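Local coordinates for protein tumor necrosis factor receptor superfamily member 16 (PDB 4F42) that serves as the intracellular death domain of the low-affinity neurotrophin receptor p75NTR and probably relays its signals through protein-protein contacts, at residues T24-A29 with E37-F42. Sequence-based numbering, arbitrary orientation.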
ATOM      1  N   THR A  24      -0.267  -9.570   2.280  1.00 24.88           N
ATOM      2  CA  THR A  24       0.803  -8.610   2.007  1.00 23.72           C
ATOM      3  C   THR A  24       0.445  -7.184   2.460  1.00 23.09           C
ATOM      4  O   THR A  24       1.299  -6.460   2.986  1.00 22.75           O
ATOM      5  CB  THR A  24       1.229  -8.639   0.526  1.00 23.66           C
ATOM      6  OG1 THR A  24       1.362 -10.001   0.096  1.00 24.04           O
ATOM      7  CG2 THR A  24       2.560  -7.947   0.343  1.00 23.46           C
ATOM      8  N   TRP A  25      -0.822  -6.798   2.292  1.00 22.42           N
ATOM      9  CA  TRP A  25      -1.282  -5.471   2.713  1.00 21.71           C
ATOM     10  C   TRP A  25      -1.136  -5.274   4.224  1.00 21.81           C
ATOM     11  O   TRP A  25      -0.801  -4.177   4.684  1.00 21.75           O
ATOM     12  CB  TRP A  25      -2.722  -5.205   2.255  1.00 21.36           C
ATOM     13  CG  TRP A  25      -3.766  -6.005   2.971  1.00 20.25           C
ATOM     14  CD1 TRP A  25      -4.149  -7.283   2.695  1.00 19.44           C
ATOM     15  CD2 TRP A  25      -4.563  -5.581   4.089  1.00 19.36           C
ATOM     16  NE1 TRP A  25      -5.131  -7.682   3.563  1.00 19.55           N
ATOM     17  CE2 TRP A  25      -5.409  -6.655   4.427  1.00 18.86           C
ATOM     18  CE3 TRP A  25      -4.646  -4.393   4.831  1.00 18.53           C
ATOM     19  CZ2 TRP A  25      -6.326  -6.583   5.478  1.00 18.24           C
ATOM     20  CZ3 TRP A  25      -5.554  -4.325   5.877  1.00 17.74           C
ATOM     21  CH2 TRP A  25      -6.380  -5.413   6.192  1.00 18.24           C
ATOM     22  N   ARG A  26      -1.378  -6.340   4.986  1.00 21.53           N
ATOM     23  CA  ARG A  26      -1.161  -6.318   6.440  1.00 21.63           C
ATOM     24  C   ARG A  26       0.315  -6.086   6.793  1.00 21.13           C
ATOM     25  O   ARG A  26       0.632  -5.259   7.643  1.00 21.51           O
ATOM     26  CB  ARG A  26      -1.688  -7.602   7.093  1.00 21.43           C
ATOM     27  CG  ARG A  26      -3.164  -7.903   6.781  1.00 22.87           C
ATOM     28  CD  ARG A  26      -3.681  -9.119   7.543  1.00 24.87           C
ATOM     29  NE  ARG A  26      -3.525  -8.907   8.982  1.00 28.89           N
ATOM     30  CZ  ARG A  26      -4.499  -8.517   9.806  1.00 29.59           C
ATOM     31  NH1 ARG A  26      -5.736  -8.320   9.352  1.00 29.45           N
ATOM     32  NH2 ARG A  26      -4.234  -8.337  11.092  1.00 29.46           N
ATOM     33  N   HIS A  27       1.212  -6.801   6.122  1.00 20.65           N
ATOM     34  CA  HIS A  27       2.651  -6.657   6.356  1.00 20.22           C
ATOM     35  C   HIS A  27       3.086  -5.227   6.038  1.00 19.87           C
ATOM     36  O   HIS A  27       3.804  -4.596   6.818  1.00 19.37           O
ATOM     37  CB  HIS A  27       3.450  -7.679   5.526  1.00 20.10           C
ATOM     38  CG  HIS A  27       2.898  -9.075   5.585  1.00 19.79           C
ATOM     39  ND1 HIS A  27       2.956  -9.945   4.517  1.00 19.11           N
ATOM     40  CD2 HIS A  27       2.256  -9.741   6.577  1.00 18.19           C
ATOM     41  CE1 HIS A  27       2.390 -11.091   4.855  1.00 18.92           C
ATOM     42  NE2 HIS A  27       1.960 -10.993   6.101  1.00 17.70           N
ATOM     43  N   LEU A  28       2.612  -4.721   4.901  1.00 19.55           N
ATOM     44  CA  LEU A  28       2.902  -3.352   4.466  1.00 19.33           C
ATOM     45  C   LEU A  28       2.360  -2.311   5.438  1.00 19.26           C
ATOM     46  O   LEU A  28       3.064  -1.367   5.802  1.00 19.65           O
ATOM     47  CB  LEU A  28       2.347  -3.112   3.062  1.00 19.16           C
ATOM     48  CG  LEU A  28       2.371  -1.698   2.500  1.00 19.28           C
ATOM     49  CD1 LEU A  28       3.802  -1.242   2.284  1.00 19.33           C
ATOM     50  CD2 LEU A  28       1.604  -1.673   1.196  1.00 19.44           C
ATOM     51  N   ALA A  29       1.109  -2.484   5.856  1.00 19.16           N
ATOM     52  CA  ALA A  29       0.496  -1.566   6.797  1.00 19.08           C
ATOM     53  C   ALA A  29       1.327  -1.474   8.079  1.00 19.08           C
ATOM     54  O   ALA A  29       1.555  -0.381   8.588  1.00 19.28           O
ATOM     55  CB  ALA A  29      -0.910  -1.979   7.095  1.00 19.16           C
ATOM     56  N   GLU A  37      -4.658  -3.710  15.533  1.00 20.78           N
ATOM     57  CA  GLU A  37      -6.110  -3.517  15.645  1.00 20.55           C
ATOM     58  C   GLU A  37      -6.626  -2.487  14.650  1.00 20.09           C
ATOM     59  O   GLU A  37      -7.754  -2.606  14.164  1.00 20.05           O
ATOM     60  CB  GLU A  37      -6.501  -3.115  17.063  1.00 20.66           C
ATOM     61  CG  GLU A  37      -6.168  -4.167  18.120  1.00 22.66           C
ATOM     62  CD  GLU A  37      -4.704  -4.152  18.564  1.00 24.44           C
ATOM     63  OE1 GLU A  37      -3.979  -3.171  18.260  1.00 25.59           O
ATOM     64  OE2 GLU A  37      -4.282  -5.127  19.226  1.00 25.23           O
ATOM     65  N   HIS A  38      -5.795  -1.482  14.364  1.00 19.32           N
ATOM     66  CA  HIS A  38      -6.057  -0.509  13.304  1.00 18.99           C
ATOM     67  C   HIS A  38      -6.132  -1.247  11.953  1.00 19.10           C
ATOM     68  O   HIS A  38      -7.083  -1.049  11.187  1.00 19.21           O
ATOM     69  CB  HIS A  38      -4.961   0.559  13.298  1.00 18.54           C
ATOM     70  CG  HIS A  38      -5.337   1.843  12.622  1.00 17.71           C
ATOM     71  ND1 HIS A  38      -6.372   1.945  11.716  1.00 17.96           N
ATOM     72  CD2 HIS A  38      -4.774   3.076  12.690  1.00 15.98           C
ATOM     73  CE1 HIS A  38      -6.446   3.191  11.277  1.00 16.72           C
ATOM     74  NE2 HIS A  38      -5.485   3.896  11.850  1.00 14.61           N
ATOM     75  N   ILE A  39      -5.146  -2.106  11.679  1.00 18.98           N
ATOM     76  CA  ILE A  39      -5.155  -2.964  10.481  1.00 18.66           C
ATOM     77  C   ILE A  39      -6.418  -3.826  10.432  1.00 18.80           C
ATOM     78  O   ILE A  39      -7.118  -3.849   9.419  1.00 18.96           O
ATOM     79  CB  ILE A  39      -3.897  -3.873  10.399  1.00 18.48           C
ATOM     80  CG1 ILE A  39      -2.624  -3.026  10.438  1.00 19.03           C
ATOM     81  CG2 ILE A  39      -3.931  -4.734   9.143  1.00 18.22           C
ATOM     82  CD1 ILE A  39      -1.332  -3.817  10.461  1.00 18.66           C
ATOM     83  N   ASP A  40      -6.706  -4.527  11.527  1.00 18.94           N
ATOM     84  CA  ASP A  40      -7.919  -5.333  11.639  1.00 19.34           C
ATOM     85  C   ASP A  40      -9.189  -4.525  11.333  1.00 19.20           C
ATOM     86  O   ASP A  40     -10.148  -5.077  10.817  1.00 19.72           O
ATOM     87  CB  ASP A  40      -8.043  -5.971  13.032  1.00 19.67           C
ATOM     88  CG  ASP A  40      -7.027  -7.084  13.280  1.00 21.00           C
ATOM     89  OD1 ASP A  40      -6.509  -7.685  12.309  1.00 22.10           O
ATOM     90  OD2 ASP A  40      -6.756  -7.360  14.472  1.00 22.08           O
ATOM     91  N   SER A  41      -9.185  -3.225  11.631  1.00 18.75           N
ATOM     92  CA  SER A  41     -10.330  -2.366  11.342  1.00 18.18           C
ATOM     93  C   SER A  41     -10.641  -2.263   9.847  1.00 18.34           C
ATOM     94  O   SER A  41     -11.785  -1.965   9.473  1.00 18.37           O
ATOM     95  CB  SER A  41     -10.129  -0.968  11.926  1.00 18.10           C
ATOM     96  OG  SER A  41      -9.508  -0.093  10.991  1.00 18.06           O
ATOM     97  N   PHE A  42      -9.639  -2.504   8.995  1.00 17.89           N
ATOM     98  CA  PHE A  42      -9.824  -2.368   7.541  1.00 17.61           C
ATOM     99  C   PHE A  42     -10.395  -3.631   6.935  1.00 17.89           C
ATOM    100  O   PHE A  42     -10.848  -3.623   5.792  1.00 17.94           O
ATOM    101  CB  PHE A  42      -8.520  -1.986   6.822  1.00 17.30           C
ATOM    102  CG  PHE A  42      -8.092  -0.559   7.041  1.00 15.91           C
ATOM    103  CD1 PHE A  42      -8.788   0.491   6.458  1.00 16.05           C
ATOM    104  CD2 PHE A  42      -6.983  -0.267   7.821  1.00 14.94           C
ATOM    105  CE1 PHE A  42      -8.399   1.824   6.669  1.00 15.10           C
ATOM    106  CE2 PHE A  42      -6.579   1.054   8.026  1.00 14.26           C
ATOM    107  CZ  PHE A  42      -7.291   2.099   7.454  1.00 13.41           C
TER
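A chi1 of 71° sets CG of W25 between its own backbone N and carbonyl carbon, and the indole, broad enough to meet two residues, reaches across to I39 and F42; I39, with CG2 anti to its backbone N, sends that methyl to meet it. CG2 of I39 lies 3.7 Å from CZ3 of W25, while the carbonyl O of I39 sits at the ring's edge, near its plane. CG2 of I39 also rests over one face of the R26 guanidinium, 3.9 Å from CZ of R26, so the branched isoleucine serves an aromatic and a cationic neighbour at once. Its other branch, extended through CG1, carries CD1 of I39 to 3.9 Å from CB of A29, whose small side chain allows the isoleucine in close to the helix. In the all-helical death-domain fold, the contact joins two successive helices, 24-32 and 36-41, whose local axes run 139° apart and approach to 10.3 Å. Helix 48-56 packs against the first through P48 and V49 on W25 and L52 on A29. R26 suits its place by being aliphatic near the backbone and charged at its end: chi1 puts CG over the W25 indole face, and a bend at chi3 lets the guanidinium reach D40, whose short acidic side chain supplies the opposite charge. OD1 of D40 accepts N-H bonds from both terminal nitrogens of R26: from NH2 at 2.7 Å, fairly straight (160°), and weakly from NH1. The guanidinium and carboxylate planes are clearly tilted from each other, and this salt bridge borders the apolar contact on its partly exposed side. CB of F42 meets CZ3 of W25 at 3.9 Å, while the rest of its side chain leads away and the residue touches A51 of helix 48-56.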